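Local coordinates for CELL WALL surface anchor family protein (Streptococcus pneumoniae, PDB 2X9Z) that forms the repeating backbone subunit of the pneumococcal pilus, probably linked to its neighbours to build the pilus shaft at the cell surface, at residues A[20-25]-A[252-257]; A[178-183]-A[192-197]; A[53-58]-A[114-119]; A[128-133]-A[185-190]. The protein carries 1 engineered substitution. All blocks are in the same frame, centred on the assembly; numbering follows the deposited sequence. Where two conformers were deposited one is given.

How the contacts relate
Contact 3 is the buried one, deep between the two sheets of the N-terminal sandwich, where apolar groups surround a tyrosine and an aspartate. The other three are partly buried. Contact 2 is a regular antiparallel hairpin in the second sandwich, rich in backbone hydrogen bonds, whereas contacts 1 and 4 join loops and strand ends through a few polar groups. Contacts 3 and 4 share a sheet, since strands 50-57 and 130-139 are neighbours, and Thr58 meets Glu130 there. Contact 1 touches contact 4 where Ser131 OG reaches Pro256 O. The turn of contact 4 belongs to the hairpin of contact 2 and carries it against the first sandwich.

Contact 1: residues A[20-25]-A[252-257]; sequences VDKDTP and DPTEPK
Lys22 reaches out of a type I beta turn, Asp21 to Thr24, to grip Thr254 on the incoming C-terminal segment, just ahead of the parallel pairing of strands 26-27 and 257-259 at the rim of a mixed sheet. Thr254 is met by the tip of the lysine, the two side chains crossing at about a right angle. Lys22 NZ donates to Thr254 OG1 at 2.9 Å and, more weakly, to Thr254 O at 3.1 Å. A first torsion that sets Lys22 CG between the backbone N and the carbonyl carbon (chi1 73°), with a bend at chi3, brings the ammonium there, where Asp6 and Lys7 O also hold it. One residue on, Glu255 turns its side chain the other way, into a salt bridge with Lys216, while its carbonyl carbon packs 4.1 Å from Lys22 CE. Pro256 lies beside the same lysine stem. At Lys257 the two chains draw together through a water that accepts from Lys257 N at 3.1 Å and lies 2.7 Å from Lys22 O, Thr24 O also being among the acceptors that share its protons. Lys257 CB packs on Pro25 CB at 3.9 Å, the two side chains setting out side by side. The carbonyl of Lys257 adds a CA-H...O contact, Pro25 CA to Lys257 O at 3.3 Å.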
loop_
_atom_site.group_PDB
_atom_site.type_symbol
_atom_site.label_atom_id
_atom_site.label_comp_id
_atom_site.label_asym_id
_atom_site.label_seq_id
_atom_site.Cartn_x
_atom_site.Cartn_y
_atom_site.Cartn_z
ATOM N N VAL A 20 -14.355 6.210 -13.507
ATOM C CA VAL A 20 -15.638 5.547 -13.305
ATOM C C VAL A 20 -15.621 4.056 -13.655
ATOM O O VAL A 20 -16.364 3.269 -13.067
ATOM C CB VAL A 20 -16.750 6.263 -14.114
ATOM C CG1 VAL A 20 -16.590 5.988 -15.596
ATOM C CG2 VAL A 20 -18.126 5.831 -13.652
ATOM N N ASP A 21 -14.779 3.664 -14.605
ATOM C CA ASP A 21 -14.741 2.263 -15.039
ATOM C C ASP A 21 -13.480 1.525 -14.594
ATOM O O ASP A 21 -13.100 0.521 -15.191
ATOM C CB ASP A 21 -14.927 2.143 -16.562
ATOM C CG ASP A 21 -13.789 2.768 -17.349
ATOM O OD1 ASP A 21 -13.031 3.582 -16.784
ATOM O OD2 ASP A 21 -13.646 2.440 -18.543
ATOM N N LYS A 22 -12.838 2.009 -13.534
ATOM C CA LYS A 22 -11.555 1.434 -13.142
ATOM C C LYS A 22 -11.691 0.010 -12.597
ATOM O O LYS A 22 -10.708 -0.730 -12.547
ATOM C CB LYS A 22 -10.818 2.343 -12.154
ATOM C CG LYS A 22 -11.390 2.354 -10.765
ATOM C CD LYS A 22 -10.722 3.414 -9.914
ATOM C CE LYS A 22 -9.238 3.141 -9.736
ATOM N NZ LYS A 22 -8.625 4.196 -8.868
ATOM N N ASP A 23 -12.903 -0.384 -12.207
ATOM C CA ASP A 23 -13.120 -1.751 -11.742
ATOM C C ASP A 23 -12.803 -2.805 -12.802
ATOM O O ASP A 23 -12.478 -3.956 -12.481
ATOM C CB ASP A 23 -14.555 -1.951 -11.268
ATOM C CG ASP A 23 -14.804 -3.367 -10.812
ATOM O OD1 ASP A 23 -14.214 -3.758 -9.781
ATOM O OD2 ASP A 23 -15.560 -4.093 -11.495
ATOM N N THR A 24 -12.916 -2.409 -14.063
ATOM C CA THR A 24 -12.704 -3.318 -15.174
ATOM C C THR A 24 -11.215 -3.453 -15.454
ATOM O O THR A 24 -10.529 -2.454 -15.701
ATOM C CB THR A 24 -13.403 -2.793 -16.428
ATOM O OG1 THR A 24 -14.814 -2.735 -16.196
ATOM C CG2 THR A 24 -13.122 -3.703 -17.607
ATOM N N PRO A 25 -10.689 -4.686 -15.390
ATOM C CA PRO A 25 -9.270 -4.855 -15.716
ATOM C C PRO A 25 -8.982 -4.456 -17.160
ATOM O O PRO A 25 -9.778 -4.731 -18.058
ATOM C CB PRO A 25 -9.036 -6.356 -15.515
ATOM C CG PRO A 25 -10.108 -6.781 -14.561
ATOM C CD PRO A 25 -11.302 -5.938 -14.913
ATOM N N ASP A 252 -5.942 4.881 1.384
ATOM C CA ASP A 252 -5.856 3.614 0.678
ATOM C C ASP A 252 -6.704 3.761 -0.589
ATOM O O ASP A 252 -7.917 3.582 -0.546
ATOM C CB ASP A 252 -6.422 2.524 1.597
ATOM C CG ASP A 252 -6.167 1.113 1.093
ATOM O OD1 ASP A 252 -5.459 0.931 0.079
ATOM O OD2 ASP A 252 -6.690 0.173 1.732
ATOM N N PRO A 253 -6.078 4.136 -1.714
ATOM C CA PRO A 253 -6.820 4.415 -2.949
ATOM C C PRO A 253 -7.439 3.157 -3.553
ATOM O O PRO A 253 -6.956 2.045 -3.335
ATOM C CB PRO A 253 -5.737 4.953 -3.896
ATOM C CG PRO A 253 -4.469 4.381 -3.382
ATOM C CD PRO A 253 -4.623 4.289 -1.894
ATOM N N THR A 254 -8.509 3.335 -4.315
ATOM C CA THR A 254 -9.015 2.240 -5.132
ATOM C C THR A 254 -7.951 1.908 -6.172
ATOM O O THR A 254 -7.163 2.773 -6.564
ATOM C CB THR A 254 -10.356 2.577 -5.807
ATOM O OG1 THR A 254 -10.227 3.801 -6.539
ATOM C CG2 THR A 254 -11.459 2.717 -4.757
ATOM N N GLU A 255 -7.933 0.652 -6.600
ATOM C CA GLU A 255 -6.801 0.088 -7.317
ATOM C C GLU A 255 -7.194 -0.324 -8.735
ATOM O O GLU A 255 -8.258 -0.901 -8.955
ATOM C CB GLU A 255 -6.258 -1.116 -6.530
ATOM C CG GLU A 255 -5.956 -0.787 -5.052
ATOM C CD GLU A 255 -5.791 -2.017 -4.150
ATOM O OE1 GLU A 255 -5.361 -1.848 -2.984
ATOM O OE2 GLU A 255 -6.081 -3.150 -4.591
ATOM N N PRO A 256 -6.338 -0.014 -9.711
ATOM C CA PRO A 256 -6.568 -0.453 -11.088
ATOM C C PRO A 256 -6.181 -1.914 -11.230
ATOM O O PRO A 256 -5.484 -2.454 -10.373
ATOM C CB PRO A 256 -5.598 0.426 -11.884
ATOM C CG PRO A 256 -4.441 0.609 -10.950
ATOM C CD PRO A 256 -5.042 0.670 -9.552
ATOM N N LYS A 257 -6.643 -2.553 -12.296
ATOM C CA LYS A 257 -6.325 -3.956 -12.545
ATOM C C LYS A 257 -5.942 -4.188 -13.994
ATOM O O LYS A 257 -6.391 -3.469 -14.893
ATOM C CB LYS A 257 -7.513 -4.861 -12.197
ATOM C CG LYS A 257 -7.879 -4.871 -10.723
ATOM C CD LYS A 257 -9.117 -5.712 -10.488
ATOM C CE LYS A 257 -9.499 -5.712 -9.024
ATOM N NZ LYS A 257 -9.512 -4.329 -8.477
HETATM O O HOH W 1 -8.545 -0.983 -14.092
#

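Contact 2: residues A[178-183]-A[192-197]; sequences EATFDL and VQTVTL
Phe181 and Val195 face each other at the middle of a beta hairpin, in an antiparallel hydrogen-bonded pair whose side chains turn into the protein. This inward face is the tight one; its apolar residues are Ala179, Phe181, Leu183, Val195 and Leu197. Phe181 CB meets Val195 CG2 at 3.9 Å; chi1 of -58° sets Val195 CG1 anti to the carbonyl carbon and puts CG2, the touching methyl, between backbone N and carbonyl carbon. Phe181 N reaches Val195 O at 2.9 Å, and the return bond runs from Val195 N to Phe181 O. Ala179 and Leu197 repeat the pattern, Leu197 N to Ala179 O being short at 2.7 Å and nearly straight (174°). At the other end the register slips by one residue: Val192 and Gln193 both face Leu183 in a classic beta bulge, Leu183 O taking a bond from Val192 N at 2.8 Å and a weak one from Gln193 N.

The outer face is more open and more polar. Thr180 and Thr194 touch through their methyls, CG2 to CG2 at 3.6 Å. Beside them Thr194 OG1 donates to Asp182 OD1 at 2.8 Å, the two side chains pointing the same way, and Arg220 adds a salt bridge to that same oxygen.

Strand 191-197 is outermost in a three-stranded sheet, with 179-185 in the centre and 215-219 beyond it; Phe181, Leu183, Val195 and Leu197 pack inward onto strands 159-166 and 203-206 of the facing sheet, consistent with a Cna-B-like beta sandwich.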
loop_
_atom_site.group_PDB
_atom_site.type_symbol
_atom_site.label_atom_id
_atom_site.label_comp_id
_atom_site.label_asym_id
_atom_site.label_seq_id
_atom_site.Cartn_x
_atom_site.Cartn_y
_atom_site.Cartn_z
ATOM N N GLU A 178 -8.288 -4.997 20.639
ATOM C CA GLU A 178 -8.691 -6.050 19.724
ATOM C C GLU A 178 -8.452 -5.555 18.296
ATOM O O GLU A 178 -8.767 -4.410 17.974
ATOM C CB GLU A 178 -10.161 -6.394 19.939
ATOM C CG GLU A 178 -10.603 -7.617 19.167
ATOM C CD GLU A 178 -11.976 -8.107 19.588
ATOM O OE1 GLU A 178 -12.885 -7.269 19.739
ATOM O OE2 GLU A 178 -12.151 -9.334 19.759
ATOM N N ALA A 179 -7.890 -6.407 17.445
ATOM C CA ALA A 179 -7.514 -5.999 16.094
ATOM C C ALA A 179 -8.262 -6.835 15.076
ATOM O O ALA A 179 -8.233 -8.062 15.135
ATOM C CB ALA A 179 -6.005 -6.141 15.891
ATOM N N THR A 180 -8.949 -6.169 14.156
ATOM C CA THR A 180 -9.699 -6.861 13.117
ATOM C C THR A 180 -9.015 -6.663 11.768
ATOM O O THR A 180 -8.569 -5.565 11.443
ATOM C CB THR A 180 -11.151 -6.351 13.065
ATOM O OG1 THR A 180 -11.774 -6.586 14.335
ATOM C CG2 THR A 180 -11.951 -7.073 11.979
ATOM N N PHE A 181 -8.938 -7.736 10.983
ATOM C CA PHE A 181 -8.324 -7.683 9.661
ATOM C C PHE A 181 -9.258 -8.278 8.628
ATOM O O PHE A 181 -9.894 -9.296 8.873
ATOM C CB PHE A 181 -7.019 -8.487 9.616
ATOM C CG PHE A 181 -5.975 -8.002 10.572
ATOM C CD1 PHE A 181 -6.037 -8.335 11.918
ATOM C CD2 PHE A 181 -4.913 -7.223 10.127
ATOM C CE1 PHE A 181 -5.062 -7.892 12.802
ATOM C CE2 PHE A 181 -3.937 -6.776 11.006
ATOM C CZ PHE A 181 -4.018 -7.107 12.342
ATOM N N ASP A 182 -9.319 -7.650 7.465
ATOM C CA ASP A 182 -9.996 -8.254 6.336
ATOM C C ASP A 182 -8.961 -8.943 5.464
ATOM O O ASP A 182 -7.991 -8.320 5.018
ATOM C CB ASP A 182 -10.757 -7.191 5.557
ATOM C CG ASP A 182 -11.921 -6.632 6.346
ATOM O OD1 ASP A 182 -12.802 -7.424 6.745
ATOM O OD2 ASP A 182 -11.951 -5.410 6.584
ATOM N N LEU A 183 -9.137 -10.243 5.263
ATOM C CA LEU A 183 -8.307 -10.965 4.315
ATOM C C LEU A 183 -8.922 -10.771 2.930
ATOM O O LEU A 183 -10.052 -11.185 2.678
ATOM C CB LEU A 183 -8.211 -12.447 4.680
ATOM C CG LEU A 183 -7.227 -13.254 3.826
ATOM C CD1 LEU A 183 -5.790 -12.815 4.071
ATOM C CD2 LEU A 183 -7.381 -14.751 4.070
ATOM N N VAL A 192 -12.375 -12.092 1.507
ATOM C CA VAL A 192 -12.606 -13.533 1.598
ATOM C C VAL A 192 -12.845 -14.007 3.025
ATOM O O VAL A 192 -13.564 -14.981 3.241
ATOM C CB VAL A 192 -11.472 -14.360 0.947
ATOM C CG1 VAL A 192 -11.416 -14.100 -0.553
ATOM C CG2 VAL A 192 -10.141 -14.065 1.609
ATOM N N GLN A 193 -12.271 -13.314 4.000
ATOM C CA GLN A 193 -12.508 -13.647 5.400
ATOM C C GLN A 193 -12.210 -12.433 6.258
ATOM O O GLN A 193 -11.421 -11.576 5.876
ATOM C CB GLN A 193 -11.629 -14.823 5.836
ATOM C CG GLN A 193 -12.073 -15.511 7.125
ATOM C CD GLN A 193 -13.265 -16.437 6.923
ATOM O OE1 GLN A 193 -13.704 -16.677 5.792
ATOM N NE2 GLN A 193 -13.784 -16.973 8.019
ATOM N N THR A 194 -12.872 -12.352 7.399
ATOM C CA THR A 194 -12.576 -11.325 8.382
ATOM C C THR A 194 -12.173 -12.043 9.653
ATOM O O THR A 194 -12.879 -12.942 10.105
ATOM C CB THR A 194 -13.796 -10.428 8.638
ATOM O OG1 THR A 194 -14.143 -9.751 7.421
ATOM C CG2 THR A 194 -13.495 -9.402 9.723
ATOM N N VAL A 195 -11.018 -11.675 10.204
ATOM C CA VAL A 195 -10.504 -12.326 11.402
ATOM C C VAL A 195 -10.279 -11.300 12.498
ATOM O O VAL A 195 -10.101 -10.114 12.224
ATOM C CB VAL A 195 -9.180 -13.077 11.133
ATOM C CG1 VAL A 195 -9.372 -14.124 10.049
ATOM C CG2 VAL A 195 -8.070 -12.104 10.750
ATOM N N THR A 196 -10.303 -11.765 13.738
ATOM C CA THR A 196 -10.114 -10.896 14.887
ATOM C C THR A 196 -9.025 -11.452 15.787
ATOM O O THR A 196 -9.012 -12.651 16.088
ATOM C CB THR A 196 -11.416 -10.772 15.698
ATOM O OG1 THR A 196 -12.414 -10.112 14.908
ATOM C CG2 THR A 196 -11.175 -9.990 16.975
ATOM N N LEU A 197 -8.122 -10.582 16.216
ATOM C CA LEU A 197 -7.081 -10.953 17.153
ATOM C C LEU A 197 -7.410 -10.344 18.507
ATOM O O LEU A 197 -7.368 -9.122 18.676
ATOM C CB LEU A 197 -5.739 -10.431 16.654
ATOM C CG LEU A 197 -4.458 -10.928 17.315
ATOM C CD1 LEU A 197 -4.336 -12.437 17.155
ATOM C CD2 LEU A 197 -3.249 -10.222 16.708
#

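Contact 3: residues A[53-58]-A[114-119]; sequences WSDRMT and ITYSAT
Asp55 holds its CG anti to the backbone N (chi1 -167°), and Tyr116 sets its ring between backbone N and carbonyl carbon (chi1 68°); with these torsions the carboxylate and the phenol meet from opposite directions in the core of a beta sandwich. The two strands run nearly parallel to each other, 15° apart, but belong to different sheets, with axes 10.6 Å apart, so side chains alone bridge the gap. Tyr116 OH lies 2.7 Å from Asp55 OD2, in a weak hydrogen bond whose proton could also go to another acceptor in reach. The carboxylate plane stands almost square to the ring. Asp55 OD1 is engaged by Lys7 NZ, the atom covalently joined to Asn132; a buried acid next to such a link is consistent with the intramolecular isopeptide bonds of Gram-positive pilins.

Toward the N-terminal end of the strands, Trp53 offers one face of its indole to Ile114, whose CD1 sits over the five-membered ring, 3.8 Å from its centroid, in a CH-pi contact. Trp53 NE1 bonds to Thr40 OG1, which helps to set the turn of the indole. At the other end Met57, a selenomethionine in this model, bends at its last torsion to bring CE 3.9 Å from Tyr116 CE1, on that flank of the phenol, whereas Asp55 OD2 lies nearer CE2. Phe63 flanks Met57 from strand 61-72. The last touch across the sandwich is between Met57 SE and Ala118 CB, at 3.8 Å.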
loop_
_atom_site.group_PDB
_atom_site.type_symbol
_atom_site.label_atom_id
_atom_site.label_comp_id
_atom_site.label_asym_id
_atom_site.label_seq_id
_atom_site.Cartn_x
_atom_site.Cartn_y
_atom_site.Cartn_z
ATOM N N TRP A 53 4.576 7.114 0.968
ATOM C CA TRP A 53 3.783 6.283 0.068
ATOM C C TRP A 53 4.418 4.900 -0.008
ATOM O O TRP A 53 5.628 4.772 -0.162
ATOM C CB TRP A 53 3.712 6.876 -1.343
ATOM C CG TRP A 53 2.967 8.177 -1.427
ATOM C CD1 TRP A 53 1.647 8.351 -1.769
ATOM C CD2 TRP A 53 3.490 9.488 -1.159
ATOM N NE1 TRP A 53 1.326 9.687 -1.737
ATOM C CE2 TRP A 53 2.436 10.405 -1.365
ATOM C CE3 TRP A 53 4.744 9.974 -0.768
ATOM C CZ2 TRP A 53 2.597 11.779 -1.195
ATOM C CZ3 TRP A 53 4.900 11.340 -0.599
ATOM C CH2 TRP A 53 3.831 12.226 -0.815
ATOM N N SER A 54 3.593 3.868 0.071
ATOM C CA SER A 54 4.072 2.499 0.067
ATOM C C SER A 54 3.238 1.742 -0.971
ATOM O O SER A 54 2.011 1.811 -0.954
ATOM C CB SER A 54 3.904 1.903 1.470
ATOM O OG SER A 54 4.395 0.578 1.560
ATOM N N ASP A 55 3.904 1.018 -1.865
ATOM C CA ASP A 55 3.242 0.376 -2.992
ATOM C C ASP A 55 3.772 -1.048 -3.182
ATOM O O ASP A 55 4.979 -1.263 -3.245
ATOM C CB ASP A 55 3.512 1.227 -4.237
ATOM C CG ASP A 55 2.643 0.869 -5.418
ATOM O OD1 ASP A 55 1.983 -0.194 -5.445
ATOM O OD2 ASP A 55 2.645 1.692 -6.358
ATOM N N ARG A 56 2.875 -2.026 -3.267
ATOM C CA ARG A 56 3.270 -3.399 -3.590
ATOM C C ARG A 56 2.329 -3.951 -4.637
ATOM O O ARG A 56 1.190 -3.501 -4.754
ATOM C CB ARG A 56 3.249 -4.296 -2.352
ATOM C CG ARG A 56 4.257 -3.919 -1.275
ATOM C CD ARG A 56 5.697 -4.179 -1.742
ATOM N NE ARG A 56 6.693 -3.969 -0.682
ATOM C CZ ARG A 56 7.142 -2.781 -0.287
ATOM N NH1 ARG A 56 6.673 -1.675 -0.842
ATOM N NH2 ARG A 56 8.053 -2.701 0.675
HETATM N N MSE A 57 2.789 -4.929 -5.405
HETATM C CA MSE A 57 1.941 -5.463 -6.465
HETATM C C MSE A 57 2.026 -6.977 -6.574
HETATM O O MSE A 57 2.981 -7.605 -6.101
HETATM C CB MSE A 57 2.234 -4.768 -7.794
HETATM C CG MSE A 57 3.665 -4.904 -8.278
HETATM SE SE MSE A 57 4.178 -3.370 -9.389
HETATM C CE MSE A 57 4.378 -2.090 -7.927
ATOM N N THR A 58 1.001 -7.568 -7.176
ATOM C CA THR A 58 0.901 -9.025 -7.258
ATOM C C THR A 58 1.916 -9.583 -8.257
ATOM O O THR A 58 2.452 -8.847 -9.088
ATOM C CB THR A 58 -0.540 -9.464 -7.559
ATOM O OG1 THR A 58 -0.988 -8.828 -8.758
ATOM C CG2 THR A 58 -1.456 -9.037 -6.409
ATOM N N ILE A 114 3.382 10.614 -8.340
ATOM C CA ILE A 114 4.432 9.612 -8.410
ATOM C C ILE A 114 4.118 8.719 -9.601
ATOM O O ILE A 114 3.007 8.194 -9.718
ATOM C CB ILE A 114 4.475 8.752 -7.137
ATOM C CG1 ILE A 114 4.739 9.633 -5.916
ATOM C CG2 ILE A 114 5.530 7.640 -7.266
ATOM C CD1 ILE A 114 4.536 8.906 -4.594
ATOM N N THR A 115 5.077 8.567 -10.505
ATOM C CA THR A 115 4.878 7.717 -11.674
ATOM C C THR A 115 5.921 6.611 -11.693
ATOM O O THR A 115 7.028 6.768 -11.162
ATOM C CB THR A 115 4.941 8.518 -12.990
ATOM O OG1 THR A 115 6.244 9.087 -13.146
ATOM C CG2 THR A 115 3.920 9.642 -12.995
ATOM N N TYR A 116 5.564 5.491 -12.312
ATOM C CA TYR A 116 6.468 4.348 -12.446
ATOM C C TYR A 116 5.827 3.349 -13.394
ATOM O O TYR A 116 4.681 3.519 -13.797
ATOM C CB TYR A 116 6.721 3.682 -11.089
ATOM C CG TYR A 116 5.506 2.990 -10.519
ATOM C CD1 TYR A 116 5.262 1.640 -10.784
ATOM C CD2 TYR A 116 4.595 3.678 -9.729
ATOM C CE1 TYR A 116 4.144 0.988 -10.270
ATOM C CE2 TYR A 116 3.474 3.038 -9.202
ATOM C CZ TYR A 116 3.255 1.695 -9.483
ATOM O OH TYR A 116 2.154 1.061 -8.971
ATOM N N SER A 117 6.562 2.308 -13.744
ATOM C CA SER A 117 5.974 1.267 -14.574
ATOM C C SER A 117 6.220 -0.119 -14.002
ATOM O O SER A 117 7.066 -0.305 -13.113
ATOM C CB SER A 117 6.475 1.359 -16.015
ATOM O OG SER A 117 7.867 1.119 -16.091
ATOM N N ALA A 118 5.455 -1.080 -14.511
ATOM C CA ALA A 118 5.631 -2.486 -14.183
ATOM C C ALA A 118 5.405 -3.272 -15.457
ATOM O O ALA A 118 4.781 -2.782 -16.387
ATOM C CB ALA A 118 4.654 -2.913 -13.113
ATOM N N THR A 119 5.928 -4.489 -15.505
ATOM C CA THR A 119 5.823 -5.307 -16.702
ATOM C C THR A 119 4.950 -6.519 -16.421
ATOM O O THR A 119 5.169 -7.228 -15.440
ATOM C CB THR A 119 7.212 -5.795 -17.128
ATOM O OG1 THR A 119 8.061 -4.665 -17.334
ATOM C CG2 THR A 119 7.140 -6.601 -18.414
#

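Contact 4: residues A[128-133]-A[185-190]; sequences VPESND and NAQAGK. Engineered in segment 185-190: Ala188 (natural residue Thr).
Here the turn of a hairpin in the second sandwich packs against the start of strand 130-139 of the first: a small, mixed contact at the seam between the two, carried mainly by Gln187. Its side chain, extended beyond CG, curves round the single carbonyl oxygen Pro129 O, from CB at one end to NE2 at the other. Gln187 NE2 donates to Pro129 O at 3.2 Å, nearly straight (168°) and close to the plane of the amide, while Gln187 OE1 takes a bond from Glu214 N, so both ends of the amide are fixed and its rotation is set. Val128 CG1 comes within 3.4 Å of Gln187 NE2, and Glu130 runs side by side with the glutamine, its own carboxylate bound to Thr58 through OE1. Nearer the backbone, Gln187 CB presses on Pro129 O at 3.2 Å. Gln187 O finds no polar partner in the model: Ser131 CB lies 3.7 Å from it and Pro129 CB at 3.8 Å.

The turn is braced from within. Asn185 OD1 accepts from Gln187 N at 2.8 Å, an Asx turn, and from Ala188 N at 2.9 Å; Ala188 is an engineered residue. Gly189, with a positive phi (101°), completes the reversal into strand 191-197.

One residue past Ser131, Asn132 points away from the turn and is joined through CG to Lys7 NZ, the isopeptide cross-link characteristic of Gram-positive pilin subunits.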
loop_
_atom_site.group_PDB
_atom_site.type_symbol
_atom_site.label_atom_id
_atom_site.label_comp_id
_atom_site.label_asym_id
_atom_site.label_seq_id
_atom_site.Cartn_x
_atom_site.Cartn_y
_atom_site.Cartn_z
ATOM N N VAL A 128 -7.266 -14.054 -14.997
ATOM C CA VAL A 128 -7.105 -13.710 -13.585
ATOM C C VAL A 128 -6.337 -12.393 -13.449
ATOM O O VAL A 128 -5.190 -12.280 -13.889
ATOM C CB VAL A 128 -6.400 -14.834 -12.789
ATOM C CG1 VAL A 128 -6.317 -14.469 -11.313
ATOM C CG2 VAL A 128 -7.135 -16.155 -12.963
ATOM N N PRO A 129 -6.966 -11.388 -12.829
ATOM C CA PRO A 129 -6.324 -10.068 -12.814
ATOM C C PRO A 129 -5.048 -9.999 -11.973
ATOM O O PRO A 129 -4.814 -10.833 -11.093
ATOM C CB PRO A 129 -7.377 -9.155 -12.171
ATOM C CG PRO A 129 -8.611 -9.949 -12.048
ATOM C CD PRO A 129 -8.258 -11.402 -12.127
ATOM N N GLU A 130 -4.235 -8.988 -12.256
ATOM C CA GLU A 130 -3.138 -8.587 -11.381
ATOM C C GLU A 130 -3.423 -7.172 -10.898
ATOM O O GLU A 130 -4.099 -6.397 -11.588
ATOM C CB GLU A 130 -1.807 -8.639 -12.129
ATOM C CG GLU A 130 -1.503 -10.012 -12.723
ATOM C CD GLU A 130 -1.008 -11.019 -11.697
ATOM O OE1 GLU A 130 -0.539 -10.616 -10.611
ATOM O OE2 GLU A 130 -1.047 -12.228 -11.998
ATOM N N SER A 131 -2.910 -6.825 -9.719
ATOM C CA SER A 131 -3.201 -5.527 -9.148
ATOM C C SER A 131 -2.084 -5.050 -8.231
ATOM O O SER A 131 -1.049 -5.688 -8.080
ATOM C CB SER A 131 -4.508 -5.598 -8.363
ATOM O OG SER A 131 -5.047 -4.311 -8.141
ATOM N N ASN A 132 -2.312 -3.916 -7.597
ATOM C CA ASN A 132 -1.342 -3.399 -6.658
ATOM C C ASN A 132 -2.078 -2.756 -5.501
ATOM O O ASN A 132 -3.290 -2.575 -5.563
ATOM C CB ASN A 132 -0.443 -2.401 -7.363
ATOM C CG ASN A 132 -1.166 -1.152 -7.758
ATOM O OD1 ASN A 132 -2.052 -1.107 -8.607
ATOM N N ASP A 133 -1.357 -2.442 -4.431
ATOM C CA ASP A 133 -1.962 -1.828 -3.253
ATOM C C ASP A 133 -1.039 -0.749 -2.710
ATOM O O ASP A 133 0.160 -0.969 -2.563
ATOM C CB ASP A 133 -2.314 -2.864 -2.168
ATOM C CG ASP A 133 -1.091 -3.561 -1.572
ATOM O OD1 ASP A 133 -0.467 -4.398 -2.264
ATOM O OD2 ASP A 133 -0.774 -3.297 -0.387
ATOM N N ASN A 185 -8.543 -10.903 -1.372
ATOM C CA ASN A 185 -7.863 -11.417 -2.552
ATOM C C ASN A 185 -7.094 -10.250 -3.162
ATOM O O ASN A 185 -7.705 -9.270 -3.573
ATOM C CB ASN A 185 -8.891 -11.975 -3.543
ATOM C CG ASN A 185 -8.257 -12.524 -4.811
ATOM O OD1 ASN A 185 -7.310 -11.957 -5.347
ATOM N ND2 ASN A 185 -8.799 -13.623 -5.306
ATOM N N ALA A 186 -5.763 -10.335 -3.195
ATOM C CA ALA A 186 -4.937 -9.195 -3.592
ATOM C C ALA A 186 -5.055 -8.903 -5.080
ATOM O O ALA A 186 -4.763 -7.799 -5.531
ATOM C CB ALA A 186 -3.483 -9.427 -3.208
ATOM N N GLN A 187 -5.499 -9.898 -5.840
ATOM C CA GLN A 187 -5.577 -9.751 -7.287
ATOM C C GLN A 187 -6.927 -9.191 -7.705
ATOM O O GLN A 187 -6.991 -8.288 -8.538
ATOM C CB GLN A 187 -5.279 -11.087 -7.976
ATOM C CG GLN A 187 -3.912 -11.639 -7.577
ATOM C CD GLN A 187 -3.687 -13.063 -8.023
ATOM O OE1 GLN A 187 -3.435 -13.954 -7.203
ATOM N NE2 GLN A 187 -3.771 -13.291 -9.324
ATOM N N ALA A 188 -7.998 -9.701 -7.102
ATOM C CA ALA A 188 -9.355 -9.363 -7.524
ATOM C C ALA A 188 -10.035 -8.305 -6.657
ATOM O O ALA A 188 -10.915 -7.588 -7.131
ATOM C CB ALA A 188 -10.214 -10.619 -7.599
ATOM N N GLY A 189 -9.651 -8.225 -5.386
ATOM C CA GLY A 189 -10.095 -7.139 -4.525
ATOM C C GLY A 189 -11.225 -7.420 -3.547
ATOM O O GLY A 189 -11.609 -6.540 -2.773
ATOM N N LYS A 190 -11.755 -8.635 -3.562
ATOM C CA LYS A 190 -12.888 -8.975 -2.702
ATOM C C LYS A 190 -12.472 -9.547 -1.344
ATOM O O LYS A 190 -11.464 -10.237 -1.234
ATOM C CB LYS A 190 -13.810 -9.956 -3.428
ATOM C CG LYS A 190 -15.163 -10.169 -2.765
ATOM C CD LYS A 190 -16.089 -10.946 -3.687
ATOM C CE LYS A 190 -17.406 -11.272 -3.009
ATOM N NZ LYS A 190 -18.265 -12.102 -3.902
#